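Local coordinates for protein probable amino acid aminotransferase (Mycobacterium tuberculosis, PDB 6Q1S) that belongs to the class IV aminotransferase family and, in this two-chain assembly, holds 4'-deoxy-4'-aminopyridoxal-5'-phosphate and 2-oxoglutaric acid, at residues V4-D8 with R69-A73; E88-I94 with Y108-V114. All blocks are in the same frame, centred on the assembly; numbering follows the deposited sequence.

Contact 1 of 2, residues V4-D8 with R69-A73; sequences VVTLD and RWRRA
Leu7 serves two flat groups of helix 67-84 at once, its CD1 standing over one face of the Trp70 indole while its CB lies over one face of the Arg69 guanidinium. The setting is helix-on-sheet packing, in which strand 3-6, an outermost strand, within this chain, of an antiparallel sheet, turns into a loop against a helix laid on that sheet. The methyl makes a CH-pi contact, Leu7 CD1 sitting 3.7 Å from the centroid of the Trp70 six-membered ring and almost exactly on its normal. At the edge of the Arg69 guanidinium stands the carboxylate of Asp8: NH2 of Arg69 meets OD1 of Asp8 at 3.2 Å in a salt bridge, coming from above the carboxylate plane, and the carboxylate and guanidinium planes lie 64° apart. Deeper in, Val5 CG1 rests 4.0 Å from Ala73 CB, and Val5 also touches Val76 and Ala77 of the same helix. With CG anti to the backbone N (chi1 -176°) and a bend at chi3, Arg72 brings its guanidinium edge-on to the loop: its NH2 donates a nearly straight hydrogen bond of 3.0 Å to the backbone O of Leu7, which lies in the guanidinium plane.

Contact 2 of 2, residues E88-I94 with Y108-V114; sequences EGALRLI and YVMVSPV
Arg92 and Met110 face each other as a hydrogen-bonded pair of the antiparallel beta hairpin of strands 89-96 and 106-113: N of each donates to O of the other, as in Ala90-Ser112 and Ile94-Tyr108. From its CB, 3.9 Å from the backbone O of Met110, Arg92 rises from the sheet and bends at chi3 (-58°), which brings its guanidinium over the partner strand. NE is buried by the contact without a partner in the model. CZ of Arg92 lies 4.0 Å from Met110 CE, a methyl over one face of the group toward its rim. At the tip, Ser112 OG lies in the guanidinium plane 3.5 Å from Arg92 NH2, a close approach rather than a hydrogen bond, while NH1 forms a salt bridge with Glu100 of the second subunit. Farther along this face, Ile94 CB sits over the Tyr108 ring in a CH-pi contact, 3.8 Å from its centroid; Tyr108 OH is hydrogen-bonded to the backbone O of Ala21 of the second subunit. The opposite face is aliphatic, with Leu91 CD1 3.7 Å from Val111 CG2 and Leu93 CD2 3.6 Å from Val109 CG2. This aliphatic face meets helix 67-84 through Trp70, Val74 and Trp81, and in the sheet the hairpin lies between strands 31-39 and 3-6.

In the fold
Contacts 1 and 2, their centres about 12 Å apart, share one sheet: Val5 N lies 2.8 Å from Val109 O, a probable hydrogen bond that joins the edge strand of contact 1 to the hairpin of contact 2. Trp70 links them on the helix side, its CZ3 being 3.5 Å from Val109 CG2. The sheet thus serves two neighbours, helix 67-84 on one face and the second subunit on the other. That second face of the hairpin looks toward the ligands, with the Arg92 side chain about 7 Å from a bound 2-oxoglutaric acid and about 9 Å from 4'-deoxy-4'-aminopyridoxal-5'-phosphate. Ala90 there touches Met256, a residue of the 2-oxoglutaric acid pocket.

Contact 1 of 2, residues V4-D8 with R69-A73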
loop_
_atom_site.group_PDB
_atom_site.type_symbol
_atom_site.label_atom_id
_atom_site.label_comp_id
_atom_site.label_asym_id
_atom_site.label_seq_id
_atom_site.Cartn_x
_atom_site.Cartn_y
_atom_site.Cartn_z
ATOM N N VAL B 4 -9.552 -22.098 -0.858
ATOM C CA VAL B 4 -8.681 -21.654 0.223
ATOM C C VAL B 4 -8.100 -22.876 0.917
ATOM O O VAL B 4 -8.823 -23.836 1.207
ATOM C CB VAL B 4 -9.435 -20.770 1.239
ATOM C CG1 VAL B 4 -8.490 -20.297 2.332
ATOM C CG2 VAL B 4 -10.088 -19.596 0.543
ATOM N N VAL B 5 -6.797 -22.838 1.182
ATOM C CA VAL B 5 -6.090 -23.914 1.866
ATOM C C VAL B 5 -5.216 -23.295 2.949
ATOM O O VAL B 5 -4.263 -22.568 2.642
ATOM C CB VAL B 5 -5.246 -24.761 0.905
ATOM C CG1 VAL B 5 -4.402 -25.751 1.687
ATOM C CG2 VAL B 5 -6.145 -25.486 -0.086
ATOM N N THR B 6 -5.547 -23.568 4.208
ATOM C CA THR B 6 -4.781 -23.080 5.342
ATOM C C THR B 6 -3.511 -23.909 5.522
ATOM O O THR B 6 -3.365 -25.000 4.963
ATOM C CB THR B 6 -5.628 -23.108 6.614
ATOM O OG1 THR B 6 -5.984 -24.459 6.928
ATOM C CG2 THR B 6 -6.890 -22.277 6.429
ATOM N N LEU B 7 -2.580 -23.373 6.317
ATOM C CA LEU B 7 -1.298 -24.043 6.517
ATOM C C LEU B 7 -1.430 -25.394 7.210
ATOM O O LEU B 7 -0.511 -26.213 7.108
ATOM C CB LEU B 7 -0.354 -23.141 7.314
ATOM C CG LEU B 7 0.735 -22.442 6.500
ATOM C CD1 LEU B 7 0.117 -21.499 5.485
ATOM C CD2 LEU B 7 1.692 -21.694 7.412
ATOM N N ASP B 8 -2.530 -25.646 7.924
ATOM C CA ASP B 8 -2.759 -26.993 8.431
ATOM C C ASP B 8 -3.052 -27.981 7.309
ATOM O O ASP B 8 -2.892 -29.191 7.508
ATOM C CB ASP B 8 -3.887 -26.991 9.469
ATOM C CG ASP B 8 -3.480 -26.320 10.766
ATOM O OD1 ASP B 8 -2.313 -26.485 11.182
ATOM O OD2 ASP B 8 -4.328 -25.631 11.370
ATOM N N ARG B 69 5.702 -26.054 5.860
ATOM C CA ARG B 69 4.262 -25.865 6.008
ATOM C C ARG B 69 3.660 -25.211 4.770
ATOM O O ARG B 69 2.547 -25.557 4.357
ATOM C CB ARG B 69 3.984 -25.026 7.257
ATOM C CG ARG B 69 2.674 -25.330 7.971
ATOM C CD ARG B 69 2.869 -25.267 9.483
ATOM N NE ARG B 69 1.608 -25.229 10.221
ATOM C CZ ARG B 69 1.096 -24.129 10.765
ATOM N NH1 ARG B 69 1.738 -22.973 10.658
ATOM N NH2 ARG B 69 -0.056 -24.185 11.419
ATOM N N TRP B 70 4.378 -24.259 4.168
ATOM C CA TRP B 70 3.891 -23.621 2.948
ATOM C C TRP B 70 3.891 -24.586 1.767
ATOM O O TRP B 70 2.988 -24.541 0.926
ATOM C CB TRP B 70 4.725 -22.379 2.631
ATOM C CG TRP B 70 4.305 -21.170 3.407
ATOM C CD1 TRP B 70 4.938 -20.626 4.487
ATOM C CD2 TRP B 70 3.144 -20.363 3.174
ATOM N NE1 TRP B 70 4.250 -19.524 4.933
ATOM C CE2 TRP B 70 3.144 -19.341 4.144
ATOM C CE3 TRP B 70 2.108 -20.401 2.237
ATOM C CZ2 TRP B 70 2.150 -18.368 4.203
ATOM C CZ3 TRP B 70 1.121 -19.433 2.299
ATOM C CH2 TRP B 70 1.149 -18.432 3.275
ATOM N N ARG B 71 4.905 -25.454 1.672
ATOM C CA ARG B 71 4.957 -26.391 0.552
ATOM C C ARG B 71 3.810 -27.393 0.595
ATOM O O ARG B 71 3.370 -27.873 -0.455
ATOM C CB ARG B 71 6.298 -27.127 0.514
ATOM C CG ARG B 71 7.463 -26.280 0.030
ATOM C CD ARG B 71 8.700 -27.133 -0.226
ATOM N NE ARG B 71 9.583 -27.224 0.933
ATOM C CZ ARG B 71 10.686 -26.501 1.089
ATOM N NH1 ARG B 71 11.044 -25.628 0.158
ATOM N NH2 ARG B 71 11.434 -26.651 2.173
ATOM N N ARG B 72 3.334 -27.748 1.789
ATOM C CA ARG B 72 2.202 -28.665 1.871
ATOM C C ARG B 72 0.906 -27.981 1.456
ATOM O O ARG B 72 0.084 -28.575 0.748
ATOM C CB ARG B 72 2.079 -29.237 3.282
ATOM C CG ARG B 72 0.976 -30.277 3.421
ATOM C CD ARG B 72 0.912 -30.816 4.836
ATOM N NE ARG B 72 0.630 -29.760 5.803
ATOM C CZ ARG B 72 0.807 -29.884 7.113
ATOM N NH1 ARG B 72 1.275 -31.020 7.614
ATOM N NH2 ARG B 72 0.525 -28.872 7.921
ATOM N N ALA B 73 0.696 -26.738 1.901
ATOM C CA ALA B 73 -0.519 -26.019 1.533
ATOM C C ALA B 73 -0.596 -25.788 0.028
ATOM O O ALA B 73 -1.675 -25.893 -0.567
ATOM C CB ALA B 73 -0.589 -24.690 2.285
#

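Contact 2 of 2, residues E88-I94 with Y108-V114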
loop_
_atom_site.group_PDB
_atom_site.type_symbol
_atom_site.label_atom_id
_atom_site.label_comp_id
_atom_site.label_asym_id
_atom_site.label_seq_id
_atom_site.Cartn_x
_atom_site.Cartn_y
_atom_site.Cartn_z
ATOM N N GLU B 88 -5.320 -23.387 -16.587
ATOM C CA GLU B 88 -4.311 -22.809 -15.719
ATOM C C GLU B 88 -4.985 -22.144 -14.524
ATOM O O GLU B 88 -6.157 -21.757 -14.572
ATOM C CB GLU B 88 -3.449 -21.807 -16.483
ATOM C CG GLU B 88 -2.410 -22.458 -17.386
ATOM C CD GLU B 88 -1.699 -21.462 -18.280
ATOM O OE1 GLU B 88 -0.940 -21.899 -19.170
ATOM O OE2 GLU B 88 -1.894 -20.242 -18.091
ATOM N N GLY B 89 -4.231 -22.022 -13.432
ATOM C CA GLY B 89 -4.758 -21.450 -12.217
ATOM C C GLY B 89 -3.864 -20.342 -11.695
ATOM O O GLY B 89 -2.667 -20.287 -11.977
ATOM N N ALA B 90 -4.479 -19.452 -10.927
ATOM C CA ALA B 90 -3.784 -18.349 -10.273
ATOM C C ALA B 90 -3.682 -18.695 -8.793
ATOM O O ALA B 90 -4.638 -18.510 -8.036
ATOM C CB ALA B 90 -4.518 -17.030 -10.494
ATOM N N LEU B 91 -2.522 -19.201 -8.386
ATOM C CA LEU B 91 -2.276 -19.593 -7.005
ATOM C C LEU B 91 -1.545 -18.466 -6.289
ATOM O O LEU B 91 -0.510 -17.988 -6.767
ATOM C CB LEU B 91 -1.462 -20.888 -6.947
ATOM C CG LEU B 91 -1.351 -21.590 -5.593
ATOM C CD1 LEU B 91 -1.419 -23.098 -5.767
ATOM C CD2 LEU B 91 -0.057 -21.198 -4.909
ATOM N N ARG B 92 -2.079 -18.051 -5.143
ATOM C CA ARG B 92 -1.523 -16.938 -4.388
ATOM C C ARG B 92 -1.323 -17.344 -2.935
ATOM O O ARG B 92 -2.158 -18.043 -2.358
ATOM C CB ARG B 92 -2.431 -15.700 -4.456
ATOM C CG ARG B 92 -2.205 -14.837 -5.690
ATOM C CD ARG B 92 -3.287 -13.776 -5.843
ATOM N NE ARG B 92 -4.638 -14.326 -5.922
ATOM C CZ ARG B 92 -5.738 -13.579 -5.948
ATOM N NH1 ARG B 92 -5.641 -12.256 -5.909
ATOM N NH2 ARG B 92 -6.932 -14.150 -6.012
ATOM N N LEU B 93 -0.201 -16.915 -2.360
ATOM C CA LEU B 93 0.121 -17.136 -0.954
ATOM C C LEU B 93 -0.065 -15.829 -0.197
ATOM O O LEU B 93 0.650 -14.860 -0.459
ATOM C CB LEU B 93 1.557 -17.632 -0.792
ATOM C CG LEU B 93 2.098 -18.501 -1.923
ATOM C CD1 LEU B 93 3.588 -18.737 -1.750
ATOM C CD2 LEU B 93 1.350 -19.811 -1.947
ATOM N N ILE B 94 -1.006 -15.801 0.741
ATOM C CA ILE B 94 -1.295 -14.602 1.521
ATOM C C ILE B 94 -0.699 -14.779 2.910
ATOM O O ILE B 94 -1.030 -15.735 3.619
ATOM C CB ILE B 94 -2.803 -14.326 1.599
ATOM C CG1 ILE B 94 -3.425 -14.366 0.202
ATOM C CG2 ILE B 94 -3.059 -12.982 2.268
ATOM C CD1 ILE B 94 -2.933 -13.271 -0.718
ATOM N N TYR B 108 -2.438 -18.166 4.412
ATOM C CA TYR B 108 -3.239 -19.146 3.690
ATOM C C TYR B 108 -2.845 -19.138 2.219
ATOM O O TYR B 108 -2.121 -18.257 1.748
ATOM C CB TYR B 108 -4.742 -18.895 3.862
ATOM C CG TYR B 108 -5.246 -17.573 3.328
ATOM C CD1 TYR B 108 -5.250 -16.435 4.124
ATOM C CD2 TYR B 108 -5.742 -17.470 2.035
ATOM C CE1 TYR B 108 -5.720 -15.228 3.642
ATOM C CE2 TYR B 108 -6.213 -16.268 1.545
ATOM C CZ TYR B 108 -6.201 -15.151 2.353
ATOM O OH TYR B 108 -6.673 -13.954 1.867
ATOM N N VAL B 109 -3.342 -20.143 1.501
ATOM C CA VAL B 109 -3.071 -20.339 0.083
ATOM C C VAL B 109 -4.395 -20.306 -0.666
ATOM O O VAL B 109 -5.387 -20.893 -0.218
ATOM C CB VAL B 109 -2.331 -21.672 -0.159
ATOM C CG1 VAL B 109 -2.380 -22.069 -1.627
ATOM C CG2 VAL B 109 -0.897 -21.574 0.323
ATOM N N MET B 110 -4.412 -19.617 -1.805
ATOM C CA MET B 110 -5.638 -19.401 -2.561
ATOM C C MET B 110 -5.395 -19.623 -4.045
ATOM O O MET B 110 -4.428 -19.095 -4.601
ATOM C CB MET B 110 -6.175 -17.988 -2.322
ATOM C CG MET B 110 -7.389 -17.643 -3.148
ATOM S SD MET B 110 -8.189 -16.139 -2.569
ATOM C CE MET B 110 -6.765 -15.075 -2.371
ATOM N N VAL B 111 -6.274 -20.397 -4.680
ATOM C CA VAL B 111 -6.239 -20.620 -6.120
ATOM C C VAL B 111 -7.502 -20.028 -6.728
ATOM O O VAL B 111 -8.603 -20.207 -6.194
ATOM C CB VAL B 111 -6.117 -22.119 -6.462
ATOM C CG1 VAL B 111 -5.709 -22.295 -7.915
ATOM C CG2 VAL B 111 -5.127 -22.799 -5.532
ATOM N N SER B 112 -7.345 -19.336 -7.848
ATOM C CA SER B 112 -8.437 -18.656 -8.525
ATOM C C SER B 112 -8.247 -18.802 -10.026
ATOM O O SER B 112 -7.149 -19.130 -10.487
ATOM C CB SER B 112 -8.496 -17.174 -8.131
ATOM O OG SER B 112 -8.824 -17.025 -6.759
ATOM N N PRO B 113 -9.295 -18.565 -10.815
ATOM C CA PRO B 113 -9.144 -18.641 -12.272
ATOM C C PRO B 113 -8.241 -17.545 -12.817
ATOM O O PRO B 113 -8.210 -16.420 -12.311
ATOM C CB PRO B 113 -10.578 -18.481 -12.791
ATOM C CG PRO B 113 -11.446 -18.854 -11.637
ATOM C CD PRO B 113 -10.707 -18.419 -10.415
ATOM N N VAL B 114 -7.511 -17.888 -13.869
ATOM C CA VAL B 114 -6.659 -16.913 -14.561
ATOM C C VAL B 114 -7.536 -15.965 -15.371
ATOM O O VAL B 114 -8.377 -16.428 -16.164
ATOM C CB VAL B 114 -5.647 -17.632 -15.456
ATOM C CG1 VAL B 114 -4.845 -16.630 -16.268
ATOM C CG2 VAL B 114 -4.724 -18.500 -14.615
#